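Local coordinates for protein oxidized polyvinyl alcohol hydrolase (Pseudomonas sp. VM15C, PDB 3WWC) that hydrolyses beta-diketones such as 4,6-nonanedione and cleaves oxidized polyvinyl alcohol, the second step in polyvinyl alcohol degradation, at residues Arg48-Tyr53 with Thr96-Val101; Pro100-Ala105 with Asn127-Gly132; Thr207-Thr212 with Pro227-Gln232; Val244-Val249 with His324-Asp329; Asp291-Ala296 with Ser328-Phe333. The protein carries 1 engineered substitution. One frame throughout, in Å; residues are numbered along the deposited sequence.

How the contacts relate
The five contacts belong to an alpha/beta-hydrolase fold whose central mixed sheet is met at two places. Contact 1 pairs strands 46-53 and 96-100 near one edge of the sheet. Contact 2 begins on the stretch where contact 1 ends, sharing Pro100 and Val101, with centres 13 Å apart, and brings its loop to the butanoic-acid pocket. Contact 3, whose centre is 34 Å from that of contact 1, comes after both are closed and ties the loops flanking helix 216-225. Contacts 4 and 5, whose centres are 7 Å apart and which touch, share Ser328 and Asp329; they fasten one loop, after helix 310-322, to neighbouring strands 247-253 and 292-298 farther across the sheet.

Contact 1: residues Arg48-Tyr53 with Thr96-Val101; sequences RAFIVY and TVIAPV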
# COMPACT_ATOMS: atom_id res chain seq x y z
N ARG A 48 2.54 -5.11 18.71
CA ARG A 48 2.22 -4.08 17.75
C ARG A 48 1.19 -3.06 18.22
O ARG A 48 0.47 -3.28 19.20
CB ARG A 48 1.69 -4.76 16.47
CG ARG A 48 2.57 -5.82 15.92
CD ARG A 48 3.95 -5.29 15.46
NE ARG A 48 3.87 -4.20 14.49
CZ ARG A 48 3.98 -4.38 13.18
NH1 ARG A 48 4.18 -5.61 12.67
NH2 ARG A 48 3.86 -3.33 12.38
N ALA A 49 1.09 -1.94 17.51
CA ALA A 49 0.14 -0.92 17.86
C ALA A 49 -0.58 -0.44 16.62
O ALA A 49 -0.06 -0.57 15.49
CB ALA A 49 0.84 0.30 18.53
N PHE A 50 -1.75 0.13 16.84
CA PHE A 50 -2.54 0.67 15.74
C PHE A 50 -3.57 1.61 16.30
O PHE A 50 -3.87 1.57 17.51
CB PHE A 50 -3.21 -0.45 14.93
CG PHE A 50 -4.12 -1.38 15.74
CD1 PHE A 50 -3.58 -2.51 16.35
CD2 PHE A 50 -5.48 -1.10 15.89
CE1 PHE A 50 -4.41 -3.38 17.11
CE2 PHE A 50 -6.31 -1.95 16.64
CZ PHE A 50 -5.78 -3.09 17.25
N ILE A 51 -4.10 2.49 15.45
CA ILE A 51 -5.04 3.51 15.90
C ILE A 51 -6.35 3.33 15.17
O ILE A 51 -6.38 3.18 13.93
CB ILE A 51 -4.46 4.91 15.64
CG1 ILE A 51 -3.13 5.07 16.39
CG2 ILE A 51 -5.42 6.02 16.11
CD1 ILE A 51 -2.34 6.38 16.05
N VAL A 52 -7.45 3.45 15.90
CA VAL A 52 -8.76 3.28 15.31
C VAL A 52 -9.58 4.54 15.38
O VAL A 52 -9.74 5.15 16.46
CB VAL A 52 -9.58 2.17 16.05
CG1 VAL A 52 -11.03 2.07 15.45
CG2 VAL A 52 -8.87 0.83 15.98
N TYR A 53 -10.11 4.97 14.23
CA TYR A 53 -11.06 6.10 14.20
C TYR A 53 -12.36 5.48 13.63
O TYR A 53 -12.48 5.25 12.40
CB TYR A 53 -10.56 7.24 13.27
CG TYR A 53 -9.38 8.08 13.76
CD1 TYR A 53 -8.06 7.64 13.64
CD2 TYR A 53 -9.60 9.35 14.32
CE1 TYR A 53 -7.00 8.45 14.08
CE2 TYR A 53 -8.55 10.15 14.75
CZ TYR A 53 -7.26 9.69 14.63
OH TYR A 53 -6.20 10.51 15.05
N THR A 96 -14.29 3.34 8.70
CA THR A 96 -13.60 3.06 9.96
C THR A 96 -12.12 2.94 9.57
O THR A 96 -11.71 2.11 8.74
CB THR A 96 -14.14 1.82 10.63
OG1 THR A 96 -15.41 2.18 11.20
CG2 THR A 96 -13.25 1.40 11.77
N VAL A 97 -11.33 3.86 10.11
CA VAL A 97 -9.90 3.97 9.80
C VAL A 97 -9.12 3.19 10.85
O VAL A 97 -9.29 3.39 12.05
CB VAL A 97 -9.49 5.45 9.80
CG1 VAL A 97 -7.99 5.58 9.49
CG2 VAL A 97 -10.28 6.20 8.72
N ILE A 98 -8.28 2.25 10.39
CA ILE A 98 -7.51 1.37 11.29
C ILE A 98 -6.10 1.48 10.76
O ILE A 98 -5.75 0.89 9.72
CB ILE A 98 -8.04 -0.06 11.20
CG1 ILE A 98 -9.56 -0.11 11.45
CG2 ILE A 98 -7.29 -0.91 12.24
CD1 ILE A 98 -10.11 -1.52 11.21
N ALA A 99 -5.25 2.25 11.48
CA ALA A 99 -3.92 2.63 11.00
C ALA A 99 -2.84 1.96 11.79
O ALA A 99 -2.67 2.24 12.98
CB ALA A 99 -3.79 4.16 11.17
N PRO A 100 -2.07 1.11 11.15
CA PRO A 100 -1.00 0.41 11.87
C PRO A 100 0.24 1.25 12.07
O PRO A 100 0.58 2.07 11.24
CB PRO A 100 -0.67 -0.78 10.95
CG PRO A 100 -0.95 -0.18 9.52
CD PRO A 100 -2.21 0.64 9.74
N VAL A 101 0.91 1.03 13.21
CA VAL A 101 2.19 1.69 13.51
C VAL A 101 3.28 0.75 12.99
O VAL A 101 3.17 -0.49 13.11
CB VAL A 101 2.31 1.91 15.02
CG1 VAL A 101 3.70 2.50 15.41
CG2 VAL A 101 1.20 2.88 15.45
O HOH W 1 3.24 -1.68 15.54
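Val101, Tyr53 and Val97 bury the most surface where strand 48-53 runs antiparallel to strand 96-100. At one end Tyr53 and Val97 form a hydrogen-bonded pair: Tyr53 N gives to Val97 O at 2.8 Å. Tyr53 CB and Val97 CB lie 4.0 Å apart on the face shared with Ile51 and Ala99; Ile51, Tyr53 and Ala99 touch Leu79 of helix 75-80. The opposite face, with Phe50 and Ile98, lies against helix 148-160; Phe50 CD2 comes alongside Ile98 CG2 at 4.1 Å. At the other end Val101 N reaches Ala49 O at 2.9 Å. Val101 turns CG2 beside its own N (chi1 176°), setting it against Ala49 CB at 4.0 Å. Arg48, bent at chi2 and chi3, curls back so that NH2 meets Val101 O edge-on, within the guanidinium plane, at 3.0 Å and nearly straight (166°). NH2 also forms a salt bridge with Asp149 OD1. Arg48 NE and Ala49 N give to one water, which in turn gives to Val101 O. A methionine in place of Arg48 would probably deprive Val101 O of this donor and leave Asp149 without its mate. Backbone bonds pair the strands, and a buried arginine, its charge met by Asp149, closes the end.

Contact 2: residues Pro100-Ala105 with Asn127-Gly132; sequences PVRACA and NPWFEG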
# COMPACT_ATOMS: atom_id res chain seq x y z
N PRO A 100 -2.07 1.11 11.15
CA PRO A 100 -1.00 0.41 11.87
C PRO A 100 0.24 1.25 12.07
O PRO A 100 0.58 2.07 11.24
CB PRO A 100 -0.67 -0.78 10.95
CG PRO A 100 -0.95 -0.18 9.52
CD PRO A 100 -2.21 0.64 9.74
N VAL A 101 0.91 1.03 13.21
CA VAL A 101 2.19 1.69 13.51
C VAL A 101 3.28 0.75 12.99
O VAL A 101 3.17 -0.49 13.11
CB VAL A 101 2.31 1.91 15.02
CG1 VAL A 101 3.70 2.50 15.41
CG2 VAL A 101 1.20 2.88 15.45
N ARG A 102 4.35 1.31 12.43
CA ARG A 102 5.46 0.53 11.90
C ARG A 102 6.19 -0.21 13.03
O ARG A 102 6.36 0.33 14.14
CB ARG A 102 6.45 1.46 11.16
CG ARG A 102 5.83 2.09 9.91
CD ARG A 102 6.71 3.21 9.31
NE ARG A 102 6.72 4.31 10.26
CZ ARG A 102 7.55 5.34 10.21
NH1 ARG A 102 8.42 5.47 9.22
NH2 ARG A 102 7.55 6.19 11.26
N ALA A 103 6.61 -1.45 12.77
CA ALA A 103 7.31 -2.23 13.79
C ALA A 103 8.56 -1.48 14.30
O ALA A 103 8.81 -1.43 15.53
CB ALA A 103 7.71 -3.58 13.17
N CYS A 104 9.30 -0.88 13.38
CA CYS A 104 10.51 -0.15 13.73
C CYS A 104 10.24 1.03 14.69
O CYS A 104 11.18 1.49 15.32
CB CYS A 104 11.21 0.39 12.43
SG CYS A 104 10.09 1.50 11.43
N ALA A 105 9.01 1.54 14.73
CA ALA A 105 8.70 2.68 15.61
C ALA A 105 8.48 2.28 17.07
O ALA A 105 8.20 3.13 17.92
CB ALA A 105 7.46 3.42 15.10
N ASN A 127 13.41 -0.94 6.04
CA ASN A 127 12.93 -1.07 7.43
C ASN A 127 11.53 -0.56 7.85
O ASN A 127 11.02 -1.06 8.83
CB ASN A 127 13.97 -0.42 8.36
CG ASN A 127 14.04 -1.08 9.71
OD1 ASN A 127 13.92 -2.29 9.84
ND2 ASN A 127 14.28 -0.27 10.74
N PRO A 128 10.91 0.42 7.16
CA PRO A 128 9.60 0.88 7.62
C PRO A 128 8.52 -0.19 7.73
O PRO A 128 7.73 -0.20 8.70
CB PRO A 128 9.21 1.95 6.60
CG PRO A 128 10.58 2.59 6.21
CD PRO A 128 11.48 1.30 6.11
N TRP A 129 8.46 -1.07 6.73
CA TRP A 129 7.46 -2.13 6.71
C TRP A 129 8.16 -3.37 6.15
O TRP A 129 9.15 -3.27 5.46
CB TRP A 129 6.29 -1.81 5.75
CG TRP A 129 5.55 -0.48 6.04
CD1 TRP A 129 5.71 0.72 5.37
CD2 TRP A 129 4.58 -0.25 7.06
NE1 TRP A 129 4.89 1.68 5.92
CE2 TRP A 129 4.18 1.12 6.96
CE3 TRP A 129 4.00 -1.05 8.06
CZ2 TRP A 129 3.22 1.69 7.82
CZ3 TRP A 129 3.06 -0.50 8.91
CH2 TRP A 129 2.67 0.87 8.79
N PHE A 130 7.57 -4.54 6.42
CA PHE A 130 8.12 -5.78 5.86
C PHE A 130 7.44 -5.88 4.48
O PHE A 130 6.47 -6.62 4.28
CB PHE A 130 7.73 -6.94 6.81
CG PHE A 130 8.28 -6.77 8.24
CD1 PHE A 130 9.65 -6.74 8.44
CD2 PHE A 130 7.43 -6.60 9.34
CE1 PHE A 130 10.15 -6.53 9.74
CE2 PHE A 130 7.93 -6.40 10.61
CZ PHE A 130 9.30 -6.36 10.82
N GLU A 131 8.00 -5.14 3.55
CA GLU A 131 7.40 -4.95 2.25
C GLU A 131 8.13 -5.45 1.02
O GLU A 131 7.61 -5.30 -0.09
CB GLU A 131 7.00 -3.44 2.06
CG GLU A 131 7.97 -2.28 2.56
CD GLU A 131 9.09 -1.89 1.60
OE1 GLU A 131 9.80 -2.78 1.08
OE2 GLU A 131 9.29 -0.66 1.40
N GLY A 132 9.28 -6.08 1.20
CA GLY A 132 9.96 -6.61 0.02
C GLY A 132 11.18 -7.41 0.48
O GLY A 132 11.85 -7.02 1.43
O HOH W 2 6.61 -2.31 10.05
O HOH W 3 9.28 -1.88 10.61
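Arg102 packs against Pro128 and Trp129 where two loops of this alpha/beta hydrolase meet, both in the long connection from strand 96-100 to helix 148-160. One of them holds a short 3-10 turn, 103-105, and the Cys104-Cys116 disulfide; the other has an inverse gamma turn centred on Phe130. Along Arg102, CB and CG both lie 3.2 Å from Pro128 O. CG, placed opposite the carbonyl carbon by chi1 of -66°, also sits over one face of the Trp129 six-membered ring, 3.5 Å from its centroid and 16° off the normal, a CH-pi contact. CD, still near that oxygen, passes Pro128 CB at 3.9 Å, the two side chains running side by side. The chain bends at chi3, and the guanidinium has Pro128 CB at its edge and finds its hydrogen-bond partners outside the two segments: NH2 gives to Arg112 O, and NH1 weakly to Ser71 O. Pro100 O approaches the tryptophan ring edge in plane, 3.4 Å from Trp129 CH2, while Trp129 NE1 gives to Thr69 O. Next along, Ala103 CB touches Phe130 CE2 at 3.8 Å, obliquely to the ring. The packing borders the pocket that holds butanoic acid: Trp129 and Pro128 both touch Ser178, a pocket residue beside the engineered Ala177, and the Pro128 side chain is about 6 Å from a bound butanoic acid. No direct hydrogen bond spans the two loops; water does that work. One water takes Ala103 N at 2.9 Å and gives to Pro128 O at 2.7 Å, while a second joins Cys104 N to Asn127 O.

Contact 3: residues Thr207-Thr212 with Pro227-Gln232; sequences TSDDGT and PTKIHQ
Asp209 and Lys229 reach for each other from opposite directions across two surface loops, one of them a type I beta turn from Ser208 to Gly211. They meet in a salt bridge, Asp209 OD1 to Lys229 NZ at 3.0 Å. The lysine chain is bent at chi2 and chi3, and its CD lies over the centre of the His231 ring, 3.6 Å above the plane, so the aliphatic part rests on the imidazole while the ammonium leaves for the carboxylate. Thr207 and Gln232 instead slant past one another. Thr207 OG1, held between the backbone N and the carbonyl carbon (chi1 65°), is 3.3 Å from Gln232 CB and gives its proton to Ser208 O, which Gly211 N meets from the opposite face. Gln232 bends at chi2, and its OE1 accepts from Leu240 N. The backbones join once: Thr207 N gives to Gln232 O at 3.0 Å, from above the carbonyl plane. The loops lie before and after helix 216-225, so the contact joins the loop entering this helix to the loop leaving it. Asp210 OD1 makes an Asx turn with Thr212 N. Water fills in: one molecule gives to Asp209 OD1 at 2.6 Å and to Thr207 O, and takes Gln232 N at 2.8 Å.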
# COMPACT_ATOMS: atom_id res chain seq x y z
N THR A 207 12.48 -7.58 -10.72
CA THR A 207 13.60 -8.54 -10.88
C THR A 207 13.52 -9.13 -12.28
O THR A 207 12.59 -8.88 -13.05
CB THR A 207 13.49 -9.75 -9.91
OG1 THR A 207 12.32 -10.54 -10.22
CG2 THR A 207 13.44 -9.26 -8.44
N SER A 208 14.50 -9.98 -12.60
CA SER A 208 14.42 -10.69 -13.85
C SER A 208 13.33 -11.73 -13.70
O SER A 208 12.85 -12.02 -12.59
CB SER A 208 15.73 -11.44 -14.16
OG SER A 208 16.79 -10.49 -14.23
N ASP A 209 12.95 -12.35 -14.83
CA ASP A 209 11.90 -13.38 -14.78
C ASP A 209 12.27 -14.55 -13.87
O ASP A 209 11.36 -15.18 -13.30
CB ASP A 209 11.62 -13.94 -16.18
CG ASP A 209 10.82 -13.01 -17.04
OD1 ASP A 209 10.28 -12.00 -16.51
OD2 ASP A 209 10.71 -13.27 -18.28
N ASP A 210 13.56 -14.87 -13.75
CA ASP A 210 13.99 -15.96 -12.88
C ASP A 210 14.10 -15.58 -11.41
O ASP A 210 14.55 -16.38 -10.57
CB ASP A 210 15.33 -16.57 -13.38
CG ASP A 210 16.52 -15.63 -13.29
OD1 ASP A 210 16.44 -14.51 -12.78
OD2 ASP A 210 17.63 -16.03 -13.75
N GLY A 211 13.70 -14.36 -11.09
CA GLY A 211 13.75 -13.95 -9.69
C GLY A 211 15.01 -13.24 -9.30
O GLY A 211 15.10 -12.71 -8.20
N THR A 212 16.02 -13.23 -10.16
CA THR A 212 17.26 -12.55 -9.82
C THR A 212 17.10 -11.06 -9.48
O THR A 212 16.58 -10.31 -10.28
CB THR A 212 18.24 -12.62 -10.99
OG1 THR A 212 18.41 -13.99 -11.37
CG2 THR A 212 19.61 -12.02 -10.57
N PRO A 227 7.96 -2.02 -21.35
CA PRO A 227 6.96 -1.36 -20.52
C PRO A 227 5.59 -1.94 -20.39
O PRO A 227 4.86 -1.56 -19.43
CB PRO A 227 6.91 0.07 -21.06
CG PRO A 227 7.36 -0.07 -22.48
CD PRO A 227 8.34 -1.20 -22.52
N THR A 228 5.23 -2.86 -21.27
CA THR A 228 3.89 -3.41 -21.21
C THR A 228 3.94 -4.82 -20.69
O THR A 228 2.91 -5.47 -20.62
CB THR A 228 3.19 -3.46 -22.60
OG1 THR A 228 3.88 -4.38 -23.45
CG2 THR A 228 3.12 -2.08 -23.23
N LYS A 229 5.10 -5.31 -20.29
CA LYS A 229 5.03 -6.68 -19.85
C LYS A 229 4.87 -6.82 -18.34
O LYS A 229 5.08 -5.87 -17.59
CB LYS A 229 6.26 -7.40 -20.31
CG LYS A 229 7.41 -6.99 -19.62
CD LYS A 229 7.88 -8.22 -18.89
CE LYS A 229 9.25 -8.65 -19.33
NZ LYS A 229 9.58 -9.79 -18.41
N ILE A 230 4.49 -8.01 -17.92
CA ILE A 230 4.39 -8.29 -16.50
C ILE A 230 5.79 -8.61 -16.00
O ILE A 230 6.46 -9.53 -16.47
CB ILE A 230 3.42 -9.43 -16.24
CG1 ILE A 230 1.99 -8.95 -16.54
CG2 ILE A 230 3.46 -9.85 -14.76
CD1 ILE A 230 0.97 -10.11 -16.64
N HIS A 231 6.26 -7.81 -15.05
CA HIS A 231 7.58 -7.97 -14.44
C HIS A 231 7.45 -8.54 -13.05
O HIS A 231 6.58 -8.16 -12.26
CB HIS A 231 8.28 -6.63 -14.27
CG HIS A 231 8.66 -5.99 -15.56
ND1 HIS A 231 9.90 -6.18 -16.15
CD2 HIS A 231 7.94 -5.22 -16.42
CE1 HIS A 231 9.92 -5.56 -17.31
NE2 HIS A 231 8.76 -4.97 -17.50
N GLN A 232 8.29 -9.52 -12.76
CA GLN A 232 8.38 -10.09 -11.41
C GLN A 232 8.96 -9.01 -10.51
O GLN A 232 9.53 -8.03 -10.98
CB GLN A 232 9.32 -11.29 -11.42
CG GLN A 232 8.85 -12.40 -12.37
CD GLN A 232 7.55 -13.00 -11.92
OE1 GLN A 232 7.37 -13.29 -10.74
NE2 GLN A 232 6.63 -13.18 -12.84
O HOH W 4 10.26 -10.12 -14.67
O HOH W 5 12.11 -7.67 -15.50
O HOH W 6 7.25 -12.24 -15.63
O HOH W 7 10.07 -11.74 -20.95

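Contact 4: residues Val244-Val249 with His324-Asp329; sequences VGPLIV and HPKGSD
Residues 245-248 and 324-327 run in almost opposite directions, 170° apart end to end, with Pro246 CA and Gly327 CA 5.4 Å from each other. No backbone hydrogen bond joins them; side chains do. Lys326 carries the polar part. Its chain is extended from CG, which stands opposite its backbone N, through CD, and turns only at chi4, 64°, so that NZ swings onto Pro246 O at 2.7 Å. On the way Lys326 CG itself comes within 3.5 Å of Pro246 O. NZ arrives somewhat tilted from the carbonyl plane and also gives to Ser191 O and Trp194 O, so three carbonyl oxygens grip the ammonium, while Leu247 CD2 lies alongside, 4.0 Å from Lys326 NZ. A leucine in its place would probably strip all three carbonyls of this shared donor and leave the loop less firmly tied to the strand start. Pro246 CB packs on Gly327 N at 3.7 Å. Further along, Ile248 and His324 cross at a slant: CG2 and CD1 of the isoleucine both approach His324 CB, CD1 at 3.9 Å, and Ile248 CB sits 3.9 Å from His324 CD2. Ser328 CB lies over one face of the same imidazole. Ser328 N gives to Pro325 O and closes a type II beta turn from Pro325 to Ser328, in which Gly327 takes the positive phi of the third position; Ser328 OG gives to the same oxygen. The contact as a whole joins the start of inner strand 247-253 of the alpha/beta-hydrolase sheet to the loop following helix 310-322.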
# COMPACT_ATOMS: atom_id res chain seq x y z
N VAL A 244 -5.12 -13.89 -8.73
CA VAL A 244 -5.40 -13.32 -7.42
C VAL A 244 -6.90 -13.23 -7.24
O VAL A 244 -7.68 -13.31 -8.20
CB VAL A 244 -4.74 -11.89 -7.18
CG1 VAL A 244 -3.24 -12.01 -7.28
CG2 VAL A 244 -5.28 -10.84 -8.13
N GLY A 245 -7.30 -13.12 -5.98
CA GLY A 245 -8.68 -12.94 -5.60
C GLY A 245 -9.24 -11.62 -6.16
O GLY A 245 -8.49 -10.76 -6.65
N PRO A 246 -10.54 -11.40 -6.05
CA PRO A 246 -11.20 -10.21 -6.58
C PRO A 246 -10.80 -8.93 -5.85
O PRO A 246 -10.95 -8.84 -4.62
CB PRO A 246 -12.67 -10.51 -6.40
CG PRO A 246 -12.74 -11.93 -6.22
CD PRO A 246 -11.53 -12.35 -5.51
N LEU A 247 -10.34 -7.93 -6.61
CA LEU A 247 -9.88 -6.68 -6.04
C LEU A 247 -10.18 -5.50 -6.94
O LEU A 247 -10.46 -5.66 -8.12
CB LEU A 247 -8.33 -6.68 -5.96
CG LEU A 247 -7.65 -7.75 -5.10
CD1 LEU A 247 -6.12 -7.73 -5.41
CD2 LEU A 247 -7.90 -7.51 -3.61
N ILE A 248 -10.09 -4.32 -6.34
CA ILE A 248 -9.99 -3.10 -7.10
C ILE A 248 -8.69 -2.44 -6.59
O ILE A 248 -8.48 -2.31 -5.38
CB ILE A 248 -11.19 -2.15 -7.01
CG1 ILE A 248 -10.83 -0.85 -7.72
CG2 ILE A 248 -11.64 -1.92 -5.54
CD1 ILE A 248 -12.06 0.04 -8.02
N VAL A 249 -7.79 -2.12 -7.51
CA VAL A 249 -6.51 -1.52 -7.12
C VAL A 249 -6.34 -0.22 -7.85
O VAL A 249 -6.50 -0.16 -9.09
CB VAL A 249 -5.34 -2.45 -7.47
CG1 VAL A 249 -4.00 -1.83 -7.03
CG2 VAL A 249 -5.54 -3.83 -6.79
N HIS A 324 -16.67 -0.77 -5.67
CA HIS A 324 -16.41 -2.10 -6.20
C HIS A 324 -16.19 -3.04 -5.03
O HIS A 324 -15.06 -3.45 -4.75
CB HIS A 324 -15.17 -2.06 -7.09
CG HIS A 324 -15.07 -3.24 -7.99
ND1 HIS A 324 -15.93 -3.42 -9.05
CD2 HIS A 324 -14.28 -4.34 -7.95
CE1 HIS A 324 -15.68 -4.58 -9.63
NE2 HIS A 324 -14.69 -5.16 -8.99
N PRO A 325 -17.27 -3.42 -4.32
CA PRO A 325 -17.13 -4.31 -3.18
C PRO A 325 -16.61 -5.68 -3.66
O PRO A 325 -16.85 -6.10 -4.81
CB PRO A 325 -18.54 -4.35 -2.57
CG PRO A 325 -19.45 -4.07 -3.77
CD PRO A 325 -18.67 -3.02 -4.56
N LYS A 326 -15.91 -6.38 -2.79
CA LYS A 326 -15.26 -7.62 -3.14
C LYS A 326 -16.18 -8.63 -3.80
O LYS A 326 -17.24 -8.95 -3.26
CB LYS A 326 -14.62 -8.23 -1.90
CG LYS A 326 -13.58 -9.29 -2.30
CD LYS A 326 -12.86 -9.79 -1.11
CE LYS A 326 -11.74 -10.74 -1.47
NZ LYS A 326 -10.62 -10.11 -2.29
N GLY A 327 -15.79 -9.05 -4.99
CA GLY A 327 -16.58 -10.06 -5.73
C GLY A 327 -17.48 -9.45 -6.77
O GLY A 327 -18.18 -10.19 -7.47
N SER A 328 -17.49 -8.13 -6.87
CA SER A 328 -18.25 -7.40 -7.88
C SER A 328 -17.69 -7.74 -9.24
O SER A 328 -16.54 -8.09 -9.34
CB SER A 328 -18.08 -5.89 -7.66
OG SER A 328 -18.92 -5.52 -6.63
N ASP A 329 -18.53 -7.60 -10.28
CA ASP A 329 -18.07 -7.90 -11.64
C ASP A 329 -17.27 -6.73 -12.19
O ASP A 329 -17.77 -5.63 -12.19
CB ASP A 329 -19.30 -8.04 -12.53
CG ASP A 329 -18.97 -8.51 -13.92
OD1 ASP A 329 -17.81 -8.43 -14.37
OD2 ASP A 329 -19.92 -8.99 -14.57

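Contact 5: residues Asp291-Ala296 with Ser328-Phe333; sequences DVVHVA and SDPRSF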
# COMPACT_ATOMS: atom_id res chain seq x y z
N ASP A 291 -10.01 -10.84 -12.39
CA ASP A 291 -10.93 -10.45 -11.35
C ASP A 291 -10.51 -9.20 -10.62
O ASP A 291 -10.96 -8.93 -9.52
CB ASP A 291 -11.10 -11.59 -10.34
CG ASP A 291 -11.74 -12.80 -10.97
OD1 ASP A 291 -12.46 -12.61 -11.99
OD2 ASP A 291 -11.52 -13.92 -10.45
N VAL A 292 -9.66 -8.43 -11.25
CA VAL A 292 -9.19 -7.16 -10.66
C VAL A 292 -9.52 -5.99 -11.57
O VAL A 292 -9.29 -6.05 -12.78
CB VAL A 292 -7.65 -7.18 -10.50
CG1 VAL A 292 -7.15 -5.84 -9.95
CG2 VAL A 292 -7.24 -8.29 -9.57
N VAL A 293 -10.06 -4.91 -11.00
CA VAL A 293 -10.27 -3.64 -11.70
C VAL A 293 -9.03 -2.83 -11.32
O VAL A 293 -8.79 -2.64 -10.13
CB VAL A 293 -11.52 -2.90 -11.19
CG1 VAL A 293 -11.57 -1.46 -11.73
CG2 VAL A 293 -12.78 -3.65 -11.60
N HIS A 294 -8.22 -2.41 -12.28
CA HIS A 294 -7.08 -1.58 -11.95
C HIS A 294 -7.31 -0.18 -12.48
O HIS A 294 -7.68 -0.00 -13.64
CB HIS A 294 -5.78 -2.12 -12.58
CG HIS A 294 -4.59 -1.31 -12.19
ND1 HIS A 294 -4.19 -0.19 -12.91
CD2 HIS A 294 -3.88 -1.30 -11.04
CE1 HIS A 294 -3.28 0.47 -12.21
NE2 HIS A 294 -3.07 -0.18 -11.07
N VAL A 295 -7.10 0.81 -11.62
CA VAL A 295 -7.25 2.19 -12.02
C VAL A 295 -5.84 2.83 -11.94
O VAL A 295 -5.19 2.75 -10.88
CB VAL A 295 -8.23 2.95 -11.11
CG1 VAL A 295 -8.28 4.40 -11.57
CG2 VAL A 295 -9.66 2.33 -11.13
N ALA A 296 -5.35 3.39 -13.06
CA ALA A 296 -4.05 4.05 -13.09
C ALA A 296 -4.28 5.55 -12.98
O ALA A 296 -4.93 6.14 -13.84
CB ALA A 296 -3.33 3.68 -14.41
N SER A 328 -17.49 -8.13 -6.87
CA SER A 328 -18.25 -7.40 -7.88
C SER A 328 -17.69 -7.74 -9.24
O SER A 328 -16.54 -8.09 -9.34
CB SER A 328 -18.08 -5.89 -7.66
OG SER A 328 -18.92 -5.52 -6.63
N ASP A 329 -18.53 -7.60 -10.28
CA ASP A 329 -18.07 -7.90 -11.64
C ASP A 329 -17.27 -6.73 -12.19
O ASP A 329 -17.77 -5.63 -12.19
CB ASP A 329 -19.30 -8.04 -12.53
CG ASP A 329 -18.97 -8.51 -13.92
OD1 ASP A 329 -17.81 -8.43 -14.37
OD2 ASP A 329 -19.92 -8.99 -14.57
N PRO A 330 -16.04 -6.96 -12.66
CA PRO A 330 -15.27 -5.83 -13.19
C PRO A 330 -16.00 -5.10 -14.30
O PRO A 330 -15.79 -3.91 -14.49
CB PRO A 330 -14.02 -6.50 -13.71
CG PRO A 330 -13.85 -7.65 -12.75
CD PRO A 330 -15.21 -8.18 -12.63
N ARG A 331 -16.84 -5.80 -15.07
CA ARG A 331 -17.52 -5.10 -16.16
C ARG A 331 -18.58 -4.12 -15.67
O ARG A 331 -19.07 -3.27 -16.43
CB ARG A 331 -18.18 -6.12 -17.10
CG ARG A 331 -17.20 -7.02 -17.83
CD ARG A 331 -18.05 -8.01 -18.65
NE ARG A 331 -19.06 -8.59 -17.76
CZ ARG A 331 -20.37 -8.66 -18.01
NH1 ARG A 331 -20.86 -8.20 -19.17
NH2 ARG A 331 -21.20 -9.17 -17.10
N SER A 332 -18.93 -4.20 -14.40
CA SER A 332 -19.93 -3.32 -13.86
C SER A 332 -19.30 -2.03 -13.32
O SER A 332 -20.00 -1.08 -13.00
CB SER A 332 -20.66 -4.02 -12.72
OG SER A 332 -19.81 -4.20 -11.57
N PHE A 333 -17.98 -2.02 -13.19
CA PHE A 333 -17.34 -0.82 -12.64
C PHE A 333 -17.45 0.42 -13.54
O PHE A 333 -17.28 0.32 -14.78
CB PHE A 333 -15.87 -1.15 -12.39
CG PHE A 333 -15.09 0.00 -11.87
CD1 PHE A 333 -15.21 0.35 -10.53
CD2 PHE A 333 -14.26 0.75 -12.69
CE1 PHE A 333 -14.50 1.48 -10.03
CE2 PHE A 333 -13.55 1.85 -12.23
CZ PHE A 333 -13.67 2.23 -10.88
O HOH W 8 -13.41 -7.69 -9.08
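Phe333 and Val293 are brought together by extended first torsions, chi1 178° in the phenylalanine and 169° in the valine, each setting CG or CG1 opposite its backbone N. Here strand 292-298 of the alpha/beta-hydrolase sheet meets a loop after helix 310-322 that holds a 3-10 turn, 330-332, opened by an Asx turn at Asp329. Val293 CG1 stands over one face of the Phe333 ring, offset toward the rim on the CD2 side, in a CH-pi contact with CG1 3.8 Å from the centroid. The other branch, CG2, turns to the proline and touches Pro330 CB at 3.8 Å, so the valine fits with one methyl on the ring and one on the pyrrolidine. Two residues along, Val295 crosses the phenylalanine at about a right angle, Val295 CG2 coming to Phe333 CZ at 4.0 Å. Ile248 and Val346, on the strands either side of 292-298, also touch Phe333, and the hydrophobic cluster lies between the sheet and the loop. The turn is held from within. Asp329 OD1 takes Arg331 N at 2.9 Å from above the carboxylate plane, and OD2 forms a salt bridge with Arg331 NH2. Asp329 O accepts from both Ser332 N and Ser332 OG, the latter lying in the carbonyl plane. These bonds fix the turn that sets Pro330 and Phe333 against the side chains of the strand. Just before the strand begins, a water spans the two segments, giving to Asp291 O at 2.8 Å and to Ser328 O at 3.2 Å.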